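Local coordinates for protein GRMZM2G135359 pseudokinase (Zea mays, PDB 6CPY) that is a receptor-like pseudokinase whose intracellular domain has the protein kinase fold, and which may bind ATP, although its catalytic role is not established, at residues L142-R147 / P262-F267; D216-Y221 / R280-R285; E227-R232 / E258-S263; M152-C157 / F184-S189. All coordinates share one frame; numbering follows the deposited sequence.

Contact 1 (L142-R147 / P262-F267)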
loop_
_atom_site.group_PDB
_atom_site.type_symbol
_atom_site.label_atom_id
_atom_site.label_comp_id
_atom_site.label_asym_id
_atom_site.label_seq_id
_atom_site.Cartn_x
_atom_site.Cartn_y
_atom_site.Cartn_z
ATOM N N LEU A 142 0.920 -3.036 -18.496
ATOM C CA LEU A 142 -0.326 -3.619 -18.012
ATOM C C LEU A 142 -1.453 -3.306 -19.000
ATOM O O LEU A 142 -1.611 -2.156 -19.379
ATOM C CB LEU A 142 -0.640 -3.008 -16.648
ATOM C CG LEU A 142 0.401 -3.272 -15.549
ATOM C CD1 LEU A 142 0.195 -2.306 -14.398
ATOM C CD2 LEU A 142 0.312 -4.709 -15.069
ATOM N N ASP A 143 -2.228 -4.313 -19.411
ATOM C CA ASP A 143 -3.361 -4.080 -20.331
ATOM C C ASP A 143 -4.614 -3.551 -19.616
ATOM O O ASP A 143 -4.589 -3.344 -18.411
ATOM C CB ASP A 143 -3.666 -5.321 -21.177
ATOM C CG ASP A 143 -4.177 -6.510 -20.368
ATOM O OD1 ASP A 143 -4.504 -6.393 -19.163
ATOM O OD2 ASP A 143 -4.240 -7.593 -20.978
ATOM N N TRP A 144 -5.693 -3.307 -20.364
ATOM C CA TRP A 144 -6.903 -2.731 -19.794
ATOM C C TRP A 144 -7.450 -3.527 -18.608
ATOM O O TRP A 144 -7.696 -2.964 -17.549
ATOM C CB TRP A 144 -7.980 -2.574 -20.875
ATOM C CG TRP A 144 -9.226 -1.979 -20.378
ATOM C CD1 TRP A 144 -10.416 -2.605 -20.178
ATOM C CD2 TRP A 144 -9.416 -0.620 -20.008
ATOM N NE1 TRP A 144 -11.349 -1.710 -19.716
ATOM C CE2 TRP A 144 -10.753 -0.484 -19.590
ATOM C CE3 TRP A 144 -8.583 0.499 -19.993
ATOM C CZ2 TRP A 144 -11.279 0.735 -19.177
ATOM C CZ3 TRP A 144 -9.104 1.702 -19.571
ATOM C CH2 TRP A 144 -10.435 1.811 -19.163
ATOM N N MET A 145 -7.618 -4.842 -18.774
ATOM C CA MET A 145 -8.229 -5.647 -17.719
ATOM C C MET A 145 -7.325 -5.714 -16.496
ATOM O O MET A 145 -7.809 -5.663 -15.371
ATOM C CB MET A 145 -8.579 -7.059 -18.212
ATOM C CG MET A 145 -9.737 -7.091 -19.203
ATOM S SD MET A 145 -11.195 -6.216 -18.617
ATOM C CE MET A 145 -11.465 -7.054 -17.056
ATOM N N ALA A 146 -6.020 -5.821 -16.718
ATOM C CA ALA A 146 -5.067 -5.772 -15.615
ATOM C C ALA A 146 -5.190 -4.464 -14.832
ATOM O O ALA A 146 -5.224 -4.474 -13.599
ATOM C CB ALA A 146 -3.650 -5.953 -16.125
ATOM N N ARG A 147 -5.291 -3.345 -15.547
ATOM C CA ARG A 147 -5.439 -2.053 -14.895
ATOM C C ARG A 147 -6.752 -1.902 -14.125
ATOM O O ARG A 147 -6.775 -1.305 -13.068
ATOM C CB ARG A 147 -5.235 -0.924 -15.889
ATOM C CG ARG A 147 -3.817 -0.921 -16.418
ATOM C CD ARG A 147 -3.426 0.380 -17.068
ATOM N NE ARG A 147 -2.246 0.168 -17.900
ATOM C CZ ARG A 147 -1.449 1.128 -18.356
ATOM N NH1 ARG A 147 -1.657 2.402 -18.058
ATOM N NH2 ARG A 147 -0.438 0.792 -19.137
ATOM N N PRO A 262 -1.350 5.195 -24.130
ATOM C CA PRO A 262 -1.214 4.338 -25.333
ATOM C C PRO A 262 -0.718 2.909 -25.063
ATOM O O PRO A 262 -1.101 1.975 -25.778
ATOM C CB PRO A 262 -0.206 5.104 -26.211
ATOM C CG PRO A 262 -0.211 6.495 -25.695
ATOM C CD PRO A 262 -0.566 6.435 -24.236
ATOM N N SER A 263 0.077 2.718 -24.012
ATOM C CA SER A 263 0.612 1.387 -23.694
ATOM C C SER A 263 -0.448 0.379 -23.213
ATOM O O SER A 263 -0.162 -0.811 -23.107
ATOM C CB SER A 263 1.752 1.490 -22.666
ATOM O OG SER A 263 1.285 1.931 -21.405
ATOM N N ILE A 264 -1.652 0.861 -22.893
ATOM C CA ILE A 264 -2.779 -0.023 -22.561
ATOM C C ILE A 264 -3.178 -0.920 -23.725
ATOM O O ILE A 264 -3.603 -2.064 -23.523
ATOM C CB ILE A 264 -3.992 0.817 -22.120
ATOM C CG1 ILE A 264 -3.768 1.290 -20.686
ATOM C CG2 ILE A 264 -5.312 0.054 -22.241
ATOM C CD1 ILE A 264 -4.657 2.436 -20.266
ATOM N N GLY A 265 -3.051 -0.388 -24.934
ATOM C CA GLY A 265 -3.629 -1.008 -26.106
ATOM C C GLY A 265 -5.100 -0.639 -26.219
ATOM O O GLY A 265 -5.494 0.485 -25.901
ATOM N N PHE A 266 -5.929 -1.587 -26.652
ATOM C CA PHE A 266 -7.348 -1.284 -26.872
ATOM C C PHE A 266 -8.058 -1.069 -25.551
ATOM O O PHE A 266 -7.693 -1.673 -24.544
ATOM C CB PHE A 266 -8.027 -2.391 -27.662
ATOM C CG PHE A 266 -7.573 -2.477 -29.087
ATOM C CD1 PHE A 266 -7.804 -1.424 -29.965
ATOM C CD2 PHE A 266 -6.930 -3.618 -29.560
ATOM C CE1 PHE A 266 -7.400 -1.500 -31.284
ATOM C CE2 PHE A 266 -6.521 -3.703 -30.886
ATOM C CZ PHE A 266 -6.764 -2.642 -31.750
ATOM N N PHE A 267 -9.050 -0.180 -25.556
ATOM C CA PHE A 267 -9.887 0.055 -24.381
ATOM C C PHE A 267 -11.334 0.414 -24.773
ATOM O O PHE A 267 -11.561 0.950 -25.851
ATOM C CB PHE A 267 -9.269 1.150 -23.488
ATOM C CG PHE A 267 -9.328 2.541 -24.061
ATOM C CD1 PHE A 267 -10.415 3.370 -23.811
ATOM C CD2 PHE A 267 -8.278 3.042 -24.826
ATOM C CE1 PHE A 267 -10.461 4.658 -24.320
ATOM C CE2 PHE A 267 -8.326 4.320 -25.353
ATOM C CZ PHE A 267 -9.416 5.134 -25.097
HETATM O O HOH W 1 -5.897 -3.462 -23.367
#
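The carbonyl O of Leu142 lies 4.0 Å from Ile264 CA and is gripped side-on by one guanidinium, whose plane it lies close to: Arg147 NE donates at 2.8 Å and Arg147 NH2 at a longer reach. Asp143, the N-cap residue, suits the start of a helix: its CG lies between the backbone N and the carbonyl carbon (chi1 66°), which brings OD1 back to Ala146 N at 2.9 Å. Trp144 N donates to a water that donates to Ile264 O and Phe266 O, joining three backbone groups. The broad indole beyond it receives Phe267 CB over the face of its six-membered ring, a CH-pi contact 4.0 Å from the ring centroid, while Ile264 CG2 meets its edge. Arg147, its chain extended from CG to NE, lays the flat guanidinium beneath Ile264 CG1, which sits over its centre 3.3 Å from CZ. At the guanidinium's edge, NH2 comes within 3.1 Å of Ser263 OG, and NH1 bonds to Ile228 O and forms a salt bridge with Asp261. Shortened to an alanine, this residue is likely to leave Leu142 O without its two side-chain donors and the Asp261 carboxylate without its positive mate. Around this junction of the kinase C-lobe, the indole packs on Thr271, Ala272 and Leu275 of helix 269-282, and Arg147 touches Leu134 of helix 130-135.

Contact 2 (D216-Y221 / R280-R285)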
loop_
_atom_site.group_PDB
_atom_site.type_symbol
_atom_site.label_atom_id
_atom_site.label_comp_id
_atom_site.label_asym_id
_atom_site.label_seq_id
_atom_site.Cartn_x
_atom_site.Cartn_y
_atom_site.Cartn_z
ATOM N N ASP A 216 -8.711 12.969 2.286
ATOM C CA ASP A 216 -7.417 13.037 1.622
ATOM C C ASP A 216 -7.066 11.718 0.919
ATOM O O ASP A 216 -6.465 11.735 -0.158
ATOM C CB ASP A 216 -6.314 13.413 2.614
ATOM C CG ASP A 216 -5.054 13.903 1.927
ATOM O OD1 ASP A 216 -5.154 14.787 1.050
ATOM O OD2 ASP A 216 -3.954 13.416 2.270
ATOM N N ILE A 217 -7.425 10.590 1.534
ATOM C CA ILE A 217 -7.194 9.271 0.922
ATOM C C ILE A 217 -8.031 9.114 -0.354
ATOM O O ILE A 217 -7.538 8.600 -1.358
ATOM C CB ILE A 217 -7.515 8.114 1.888
ATOM C CG1 ILE A 217 -6.586 8.154 3.112
ATOM C CG2 ILE A 217 -7.395 6.763 1.189
ATOM C CD1 ILE A 217 -5.106 8.193 2.785
ATOM N N VAL A 218 -9.289 9.549 -0.301
ATOM C CA VAL A 218 -10.147 9.574 -1.485
ATOM C C VAL A 218 -9.501 10.365 -2.628
ATOM O O VAL A 218 -9.518 9.904 -3.773
ATOM C CB VAL A 218 -11.542 10.140 -1.173
ATOM C CG1 VAL A 218 -12.293 10.498 -2.459
ATOM C CG2 VAL A 218 -12.349 9.143 -0.348
ATOM N N ARG A 219 -8.947 11.538 -2.322
ATOM C CA ARG A 219 -8.254 12.360 -3.327
ATOM C C ARG A 219 -7.051 11.618 -3.898
ATOM O O ARG A 219 -6.844 11.596 -5.109
ATOM C CB ARG A 219 -7.798 13.702 -2.745
ATOM C CG ARG A 219 -7.093 14.619 -3.750
ATOM C CD ARG A 219 -6.373 15.782 -3.074
ATOM N NE ARG A 219 -5.327 15.329 -2.151
ATOM C CZ ARG A 219 -4.087 14.973 -2.495
ATOM N NH1 ARG A 219 -3.686 14.995 -3.761
ATOM N NH2 ARG A 219 -3.235 14.579 -1.553
ATOM N N LYS A 220 -6.263 11.022 -3.014
ATOM C CA LYS A 220 -5.125 10.215 -3.427
ATOM C C LYS A 220 -5.536 9.038 -4.317
ATOM O O LYS A 220 -4.838 8.747 -5.294
ATOM C CB LYS A 220 -4.350 9.715 -2.212
ATOM C CG LYS A 220 -3.485 10.781 -1.560
ATOM C CD LYS A 220 -2.851 10.236 -0.292
ATOM C CE LYS A 220 -1.814 11.187 0.275
ATOM N NZ LYS A 220 -1.183 10.602 1.485
ATOM N N TYR A 221 -6.644 8.373 -3.985
ATOM C CA TYR A 221 -7.171 7.301 -4.828
ATOM C C TYR A 221 -7.472 7.815 -6.233
ATOM O O TYR A 221 -7.108 7.189 -7.224
ATOM C CB TYR A 221 -8.436 6.646 -4.246
ATOM C CG TYR A 221 -8.945 5.556 -5.163
ATOM C CD1 TYR A 221 -8.308 4.315 -5.204
ATOM C CD2 TYR A 221 -10.003 5.779 -6.037
ATOM C CE1 TYR A 221 -8.734 3.327 -6.068
ATOM C CE2 TYR A 221 -10.436 4.801 -6.902
ATOM C CZ TYR A 221 -9.796 3.575 -6.919
ATOM O OH TYR A 221 -10.219 2.589 -7.768
ATOM N N ARG A 280 -12.691 12.565 -11.323
ATOM C CA ARG A 280 -13.058 13.974 -11.122
ATOM C C ARG A 280 -13.714 14.210 -9.758
ATOM O O ARG A 280 -13.414 15.207 -9.095
ATOM C CB ARG A 280 -13.973 14.469 -12.246
ATOM C CG ARG A 280 -14.381 15.933 -12.145
ATOM C CD ARG A 280 -13.208 16.898 -12.091
ATOM N NE ARG A 280 -13.690 18.267 -11.877
ATOM C CZ ARG A 280 -14.042 18.777 -10.696
ATOM N NH1 ARG A 280 -13.955 18.055 -9.583
ATOM N NH2 ARG A 280 -14.473 20.033 -10.619
ATOM N N SER A 281 -14.597 13.303 -9.347
ATOM C CA SER A 281 -15.275 13.418 -8.049
ATOM C C SER A 281 -14.274 13.350 -6.900
ATOM O O SER A 281 -14.312 14.172 -5.975
ATOM C CB SER A 281 -16.310 12.308 -7.875
ATOM O OG SER A 281 -17.284 12.369 -8.894
ATOM N N CYS A 282 -13.368 12.374 -6.976
ATOM C CA CYS A 282 -12.364 12.162 -5.931
ATOM C C CYS A 282 -11.379 13.320 -5.780
ATOM O O CYS A 282 -10.954 13.607 -4.660
ATOM C CB CYS A 282 -11.567 10.875 -6.201
ATOM S SG CYS A 282 -12.524 9.356 -6.094
ATOM N N ILE A 283 -10.988 13.971 -6.875
ATOM C CA ILE A 283 -9.904 14.950 -6.791
ATOM C C ILE A 283 -10.395 16.399 -6.656
ATOM O O ILE A 283 -9.600 17.327 -6.771
ATOM C CB ILE A 283 -8.889 14.832 -7.950
ATOM C CG1 ILE A 283 -9.511 15.202 -9.302
ATOM C CG2 ILE A 283 -8.282 13.433 -7.981
ATOM C CD1 ILE A 283 -8.471 15.349 -10.387
ATOM N N ASP A 284 -11.691 16.574 -6.405
ATOM C CA ASP A 284 -12.265 17.913 -6.209
ATOM C C ASP A 284 -11.510 18.643 -5.106
ATOM O O ASP A 284 -11.242 18.071 -4.051
ATOM C CB ASP A 284 -13.752 17.836 -5.864
ATOM C CG ASP A 284 -14.471 19.169 -6.086
ATOM O OD1 ASP A 284 -14.287 20.102 -5.270
ATOM O OD2 ASP A 284 -15.210 19.272 -7.087
ATOM N N ARG A 285 -11.160 19.904 -5.363
ATOM C CA ARG A 285 -10.358 20.688 -4.429
ATOM C C ARG A 285 -11.046 20.943 -3.089
ATOM O O ARG A 285 -10.378 21.210 -2.090
ATOM C CB ARG A 285 -9.947 22.009 -5.070
ATOM C CG ARG A 285 -8.886 21.839 -6.140
ATOM C CD ARG A 285 -8.610 23.157 -6.832
ATOM N NE ARG A 285 -7.623 23.019 -7.903
ATOM C CZ ARG A 285 -6.302 23.111 -7.749
ATOM N NH1 ARG A 285 -5.760 23.345 -6.556
ATOM N NH2 ARG A 285 -5.512 22.968 -8.803
#
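Arg219 of helix 214-230 passes close by the end of helix 269-282, where the carbonyl of Cys282 points at its backbone: Arg219 CA makes a CA-H...O contact with Cys282 O at 3.3 Å. From there the side chain leads outward. CB still lies 3.7 Å from Cys282 O, and CG is the last atom to brush the other segment, 4.2 Å from Ile283 CA. CG, anti to the backbone N (chi1 -179°), lies beside the carbonyl carbon, and a bend at chi3 (61°) turns NE and the guanidinium toward Asp216, one turn earlier. NE at 3.3 Å and NH2 at 3.2 Å both reach Asp216 OD1, side-on and in the guanidinium plane, but from one face of the carboxylate, about 35° out of its plane. A serine in its place would probably leave Asp216 without this charged mate and remove the methylene that lies beside Ile283. Small, weakly polar Cys282 suits the close approach of the two backbones: its CB sits 3.3 Å from Val218 O, and SG lies 3.8 Å from Val218 CG1 and near the edge of the Tyr221 ring, whose hydroxyl bonds to Ser151 O. Branched Ile283 rests its CG2 3.7 Å from Arg219 O. This meeting of helix F with the C-terminal end of helix H belongs to the kinase C-lobe, where the long central helix F serves as scaffold and H gives way to the loop leading to the last helix.

Contact 3 (E227-R232 / E258-S263)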
loop_
_atom_site.group_PDB
_atom_site.type_symbol
_atom_site.label_atom_id
_atom_site.label_comp_id
_atom_site.label_asym_id
_atom_site.label_seq_id
_atom_site.Cartn_x
_atom_site.Cartn_y
_atom_site.Cartn_z
ATOM N N GLU A 227 -3.537 8.135 -12.750
ATOM C CA GLU A 227 -2.216 7.655 -13.147
ATOM C C GLU A 227 -2.294 6.313 -13.859
ATOM O O GLU A 227 -1.629 6.097 -14.863
ATOM C CB GLU A 227 -1.315 7.570 -11.912
ATOM C CG GLU A 227 0.119 7.163 -12.195
ATOM C CD GLU A 227 0.903 6.918 -10.920
ATOM O OE1 GLU A 227 0.422 7.317 -9.836
ATOM O OE2 GLU A 227 2.002 6.333 -11.008
ATOM N N ILE A 228 -3.148 5.429 -13.357
ATOM C CA ILE A 228 -3.345 4.121 -13.976
ATOM C C ILE A 228 -3.946 4.298 -15.379
ATOM O O ILE A 228 -3.551 3.620 -16.327
ATOM C CB ILE A 228 -4.259 3.235 -13.096
ATOM C CG1 ILE A 228 -3.527 2.803 -11.815
ATOM C CG2 ILE A 228 -4.750 2.038 -13.874
ATOM C CD1 ILE A 228 -4.420 2.277 -10.709
ATOM N N LEU A 229 -4.884 5.229 -15.509
ATOM C CA LEU A 229 -5.547 5.465 -16.792
ATOM C C LEU A 229 -4.689 6.171 -17.846
ATOM O O LEU A 229 -4.815 5.878 -19.035
ATOM C CB LEU A 229 -6.823 6.261 -16.569
ATOM C CG LEU A 229 -7.954 5.521 -15.862
ATOM C CD1 LEU A 229 -9.023 6.531 -15.474
ATOM C CD2 LEU A 229 -8.557 4.420 -16.720
ATOM N N THR A 230 -3.848 7.107 -17.417
ATOM C CA THR A 230 -3.108 7.979 -18.337
ATOM C C THR A 230 -1.636 7.609 -18.468
ATOM O O THR A 230 -0.974 7.991 -19.436
ATOM C CB THR A 230 -3.161 9.458 -17.894
ATOM O OG1 THR A 230 -2.516 9.610 -16.622
ATOM C CG2 THR A 230 -4.565 9.942 -17.791
ATOM N N GLY A 231 -1.112 6.897 -17.477
ATOM C CA GLY A 231 0.313 6.670 -17.362
ATOM C C GLY A 231 1.135 7.892 -16.978
ATOM O O GLY A 231 2.355 7.850 -17.105
ATOM N N ARG A 232 0.489 8.958 -16.500
ATOM C CA ARG A 232 1.163 10.219 -16.147
ATOM C C ARG A 232 1.084 10.532 -14.647
ATOM O O ARG A 232 0.071 10.254 -13.994
ATOM C CB ARG A 232 0.543 11.387 -16.913
ATOM C CG ARG A 232 0.681 11.310 -18.425
ATOM C CD ARG A 232 -0.363 12.194 -19.083
ATOM N NE ARG A 232 -0.245 12.260 -20.542
ATOM C CZ ARG A 232 0.503 13.136 -21.217
ATOM N NH1 ARG A 232 1.242 14.044 -20.581
ATOM N NH2 ARG A 232 0.516 13.099 -22.546
ATOM N N GLU A 258 -6.348 10.897 -26.576
ATOM C CA GLU A 258 -5.240 11.715 -26.107
ATOM C C GLU A 258 -4.998 11.505 -24.607
ATOM O O GLU A 258 -3.874 11.603 -24.140
ATOM C CB GLU A 258 -5.490 13.204 -26.417
ATOM C CG GLU A 258 -4.372 14.112 -25.922
ATOM C CD GLU A 258 -4.428 15.537 -26.453
ATOM O OE1 GLU A 258 -5.424 15.925 -27.109
ATOM O OE2 GLU A 258 -3.450 16.280 -26.194
ATOM N N LEU A 259 -6.053 11.225 -23.860
ATOM C CA LEU A 259 -5.957 11.077 -22.411
ATOM C C LEU A 259 -5.392 9.717 -21.991
ATOM O O LEU A 259 -4.498 9.625 -21.143
ATOM C CB LEU A 259 -7.331 11.265 -21.776
ATOM C CG LEU A 259 -7.372 11.141 -20.248
ATOM C CD1 LEU A 259 -6.786 12.374 -19.596
ATOM C CD2 LEU A 259 -8.781 10.912 -19.748
ATOM N N ILE A 260 -5.931 8.666 -22.580
ATOM C CA ILE A 260 -5.675 7.301 -22.097
ATOM C C ILE A 260 -4.284 6.819 -22.535
ATOM O O ILE A 260 -3.865 7.051 -23.664
ATOM C CB ILE A 260 -6.788 6.343 -22.572
ATOM C CG1 ILE A 260 -8.162 6.784 -22.024
ATOM C CG2 ILE A 260 -6.491 4.904 -22.150
ATOM C CD1 ILE A 260 -8.283 6.806 -20.506
ATOM N N ASP A 261 -3.572 6.161 -21.619
ATOM C CA ASP A 261 -2.233 5.647 -21.866
ATOM C C ASP A 261 -2.177 4.802 -23.144
ATOM O O ASP A 261 -2.854 3.791 -23.235
ATOM C CB ASP A 261 -1.797 4.793 -20.659
ATOM C CG ASP A 261 -0.319 4.430 -20.679
ATOM O OD1 ASP A 261 0.347 4.576 -21.730
ATOM O OD2 ASP A 261 0.159 3.973 -19.614
ATOM N N PRO A 262 -1.350 5.195 -24.130
ATOM C CA PRO A 262 -1.214 4.338 -25.333
ATOM C C PRO A 262 -0.718 2.909 -25.063
ATOM O O PRO A 262 -1.101 1.975 -25.778
ATOM C CB PRO A 262 -0.206 5.104 -26.211
ATOM C CG PRO A 262 -0.211 6.495 -25.695
ATOM C CD PRO A 262 -0.566 6.435 -24.236
ATOM N N SER A 263 0.077 2.718 -24.012
ATOM C CA SER A 263 0.612 1.387 -23.694
ATOM C C SER A 263 -0.448 0.379 -23.213
ATOM O O SER A 263 -0.162 -0.811 -23.107
ATOM C CB SER A 263 1.752 1.490 -22.666
ATOM O OG SER A 263 1.285 1.931 -21.405
HETATM O O HOH W 2 -1.785 9.781 -21.363
#
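Gly231 sits against the carboxylate of Asp261 with no room for a side chain: its CA is 3.5 Å from Asp261 OD2, and a CB would fall a clashing 2.4 Å from that oxygen. Positive phi (71°) at this first residue beyond the helix favours glycine as well. In the kinase C-lobe, the end of helix F (214-230) is joined here to the loop between helices 256-259 and 269-282 by a nearly straight bond from Asp261 N to Leu229 O, 2.9 Å long at 175° and on a lone pair of the carbonyl. The Thr230 methyl CG2 lies 3.4 Å from Leu259 O and 3.8 Å from Leu259 CD1, while OG1, between the backbone N and the carbonyl carbon (chi1 63°), accepts from Arg232 N in an ST turn and bonds to Leu226 O. Leu259, an apolar branched side chain, also packs on Trp245 and Tyr249 of helix 240-250. A water donates to Thr230 O at 2.8 Å and Leu259 O at 2.7 Å, and accepts from Arg232 NE. Asp261 OD1, met from above the carboxylate plane, takes Ser263 N at 3.0 Å in an Asx turn, and OD2 pairs with Arg147. A buried carboxylate beside the negative end of a helix dipole would probably be costly; the arginine is likely to offset that charge, while water and amide satisfy the last helix carbonyls.

Contact 4 (M152-C157 / F184-S189)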
loop_
_atom_site.group_PDB
_atom_site.type_symbol
_atom_site.label_atom_id
_atom_site.label_comp_id
_atom_site.label_asym_id
_atom_site.label_seq_id
_atom_site.Cartn_x
_atom_site.Cartn_y
_atom_site.Cartn_z
ATOM N N MET A 152 -9.666 -1.802 -8.948
ATOM C CA MET A 152 -10.724 -2.322 -8.086
ATOM C C MET A 152 -10.132 -2.852 -6.789
ATOM O O MET A 152 -10.621 -2.526 -5.703
ATOM C CB MET A 152 -11.526 -3.421 -8.784
ATOM C CG MET A 152 -12.873 -3.715 -8.124
ATOM S SD MET A 152 -14.003 -2.305 -8.222
ATOM C CE MET A 152 -13.278 -1.572 -9.669
ATOM N N GLY A 153 -9.067 -3.648 -6.903
ATOM C CA GLY A 153 -8.363 -4.179 -5.729
ATOM C C GLY A 153 -7.975 -3.104 -4.735
ATOM O O GLY A 153 -8.195 -3.256 -3.531
ATOM N N ILE A 154 -7.398 -2.013 -5.236
ATOM C CA ILE A 154 -7.065 -0.857 -4.410
ATOM C C ILE A 154 -8.301 -0.293 -3.711
ATOM O O ILE A 154 -8.292 -0.072 -2.493
ATOM C CB ILE A 154 -6.348 0.250 -5.219
ATOM C CG1 ILE A 154 -4.973 -0.228 -5.698
ATOM C CG2 ILE A 154 -6.159 1.492 -4.372
ATOM C CD1 ILE A 154 -4.373 0.623 -6.788
ATOM N N ALA A 155 -9.376 -0.077 -4.472
ATOM C CA ALA A 155 -10.597 0.466 -3.895
ATOM C C ALA A 155 -11.159 -0.425 -2.781
ATOM O O ALA A 155 -11.545 0.083 -1.730
ATOM C CB ALA A 155 -11.646 0.695 -4.972
ATOM N N TYR A 156 -11.189 -1.738 -3.001
ATOM C CA TYR A 156 -11.710 -2.679 -1.989
ATOM C C TYR A 156 -10.867 -2.661 -0.713
ATOM O O TYR A 156 -11.415 -2.745 0.381
ATOM C CB TYR A 156 -11.778 -4.111 -2.509
ATOM C CG TYR A 156 -12.900 -4.407 -3.489
ATOM C CD1 TYR A 156 -14.212 -3.989 -3.239
ATOM C CD2 TYR A 156 -12.663 -5.170 -4.631
ATOM C CE1 TYR A 156 -15.240 -4.279 -4.134
ATOM C CE2 TYR A 156 -13.689 -5.482 -5.519
ATOM C CZ TYR A 156 -14.968 -5.020 -5.275
ATOM O OH TYR A 156 -15.981 -5.316 -6.169
ATOM N N CYS A 157 -9.548 -2.552 -0.864
ATOM C CA CYS A 157 -8.654 -2.434 0.299
ATOM C C CYS A 157 -8.927 -1.139 1.065
ATOM O O CYS A 157 -9.136 -1.148 2.294
ATOM C CB CYS A 157 -7.186 -2.475 -0.135
ATOM S SG CYS A 157 -6.036 -2.420 1.260
ATOM N N PHE A 184 -0.775 -10.128 -11.020
ATOM C CA PHE A 184 -0.972 -8.684 -11.098
ATOM C C PHE A 184 -2.202 -8.166 -10.361
ATOM O O PHE A 184 -2.801 -7.180 -10.771
ATOM C CB PHE A 184 -0.933 -8.227 -12.558
ATOM C CG PHE A 184 0.385 -8.486 -13.206
ATOM C CD1 PHE A 184 1.409 -7.562 -13.106
ATOM C CD2 PHE A 184 0.632 -9.696 -13.847
ATOM C CE1 PHE A 184 2.644 -7.808 -13.674
ATOM C CE2 PHE A 184 1.872 -9.955 -14.414
ATOM C CZ PHE A 184 2.877 -9.004 -14.331
ATOM N N ALA A 185 -2.574 -8.820 -9.266
ATOM C CA ALA A 185 -3.554 -8.245 -8.356
ATOM C C ALA A 185 -2.862 -7.198 -7.478
ATOM O O ALA A 185 -1.654 -7.275 -7.228
ATOM C CB ALA A 185 -4.197 -9.321 -7.499
ATOM N N ALA A 186 -3.632 -6.227 -7.003
ATOM C CA ALA A 186 -3.094 -5.168 -6.169
ATOM C C ALA A 186 -2.902 -5.624 -4.726
ATOM O O ALA A 186 -3.762 -6.289 -4.170
ATOM C CB ALA A 186 -4.018 -3.962 -6.188
ATOM N N LYS A 187 -1.778 -5.226 -4.134
ATOM C CA LYS A 187 -1.594 -5.245 -2.687
ATOM C C LYS A 187 -1.092 -3.892 -2.206
ATOM O O LYS A 187 0.070 -3.514 -2.432
ATOM C CB LYS A 187 -0.663 -6.395 -2.259
ATOM C CG LYS A 187 -1.416 -7.712 -2.083
ATOM C CD LYS A 187 -0.563 -8.809 -1.454
ATOM C CE LYS A 187 -1.324 -10.112 -1.360
ATOM N NZ LYS A 187 -2.363 -10.114 -0.297
ATOM N N VAL A 188 -1.988 -3.140 -1.573
ATOM C CA VAL A 188 -1.638 -1.863 -0.973
ATOM C C VAL A 188 -0.769 -2.168 0.248
ATOM O O VAL A 188 -1.050 -3.115 0.982
ATOM C CB VAL A 188 -2.872 -1.069 -0.531
ATOM C CG1 VAL A 188 -2.466 0.257 0.101
ATOM C CG2 VAL A 188 -3.810 -0.842 -1.718
ATOM N N SER A 189 0.278 -1.378 0.450
ATOM C CA SER A 189 1.234 -1.666 1.531
ATOM C C SER A 189 1.375 -0.539 2.530
ATOM O O SER A 189 1.041 0.622 2.255
ATOM C CB SER A 189 2.601 -1.997 0.961
ATOM O OG SER A 189 3.225 -0.855 0.420
#
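Ile154 and Ala186 meet through carbon alone, Ile154 CG1 lying 3.9 Å from Ala186 CB. The same CG1 comes within 4.2 Å of Val188 CG2, the two side chains crossing at about a right angle. CG1 is brought to the strand because it stands anti to the carbonyl carbon of Ile154 (chi1 -66°). One turn along the helix, Cys157 lays its SG 3.9 Å from Val188 CB; a small, weakly polar thiol suits this buried apolar spot. Beside them Gly153 turns bare backbone to the strand, its C 4.3 Å from Ala186 CB, where a CB of its own would be tight against that methyl. Glycine facing alanine probably helps the axes of helix and strand approach to 7.5 Å, running 36° apart. This is helix E of the kinase C-lobe beneath the second strand of its two-stranded hairpin, which in active kinases leads into the DFG segment. Alternation along the strand turns Ala186 and Val188 inward, whereas Lys187 starts away from the helix; its NZ forms a salt bridge with Glu123. Backbone bonds of Lys187 to Tyr179 in strand 178-180, and of Val188 to Asn102 and Met104, hold the strand in place. On the helix side, Ile154 is packed by Val178, by Phe173 and by Tyr221 of helix 214-230, whose hydroxyl also touches Ala155.

In the fold
All four contacts lie in the kinase C-lobe but differ in depth and chemistry. Contact 4, about 8 Å from the chain's centre to its own, is core and purely apolar. Contact 2 is also buried, joining helix 214-230 to a helix end by van der Waals and CA-H...O contacts with ion pairs at its margin. Contact 3 is buried though far from the centre, contact 1 only partly buried; both add polar groups and a bridging water to their packing. Sharing Pro262 and Ser263, these two are joined further by Arg147 NH1. Helix 144-164 serves contacts 1 and 4, helix 214-230 contacts 2 and 3, and Tyr221 of contact 2 packs on Ile154 of contact 4.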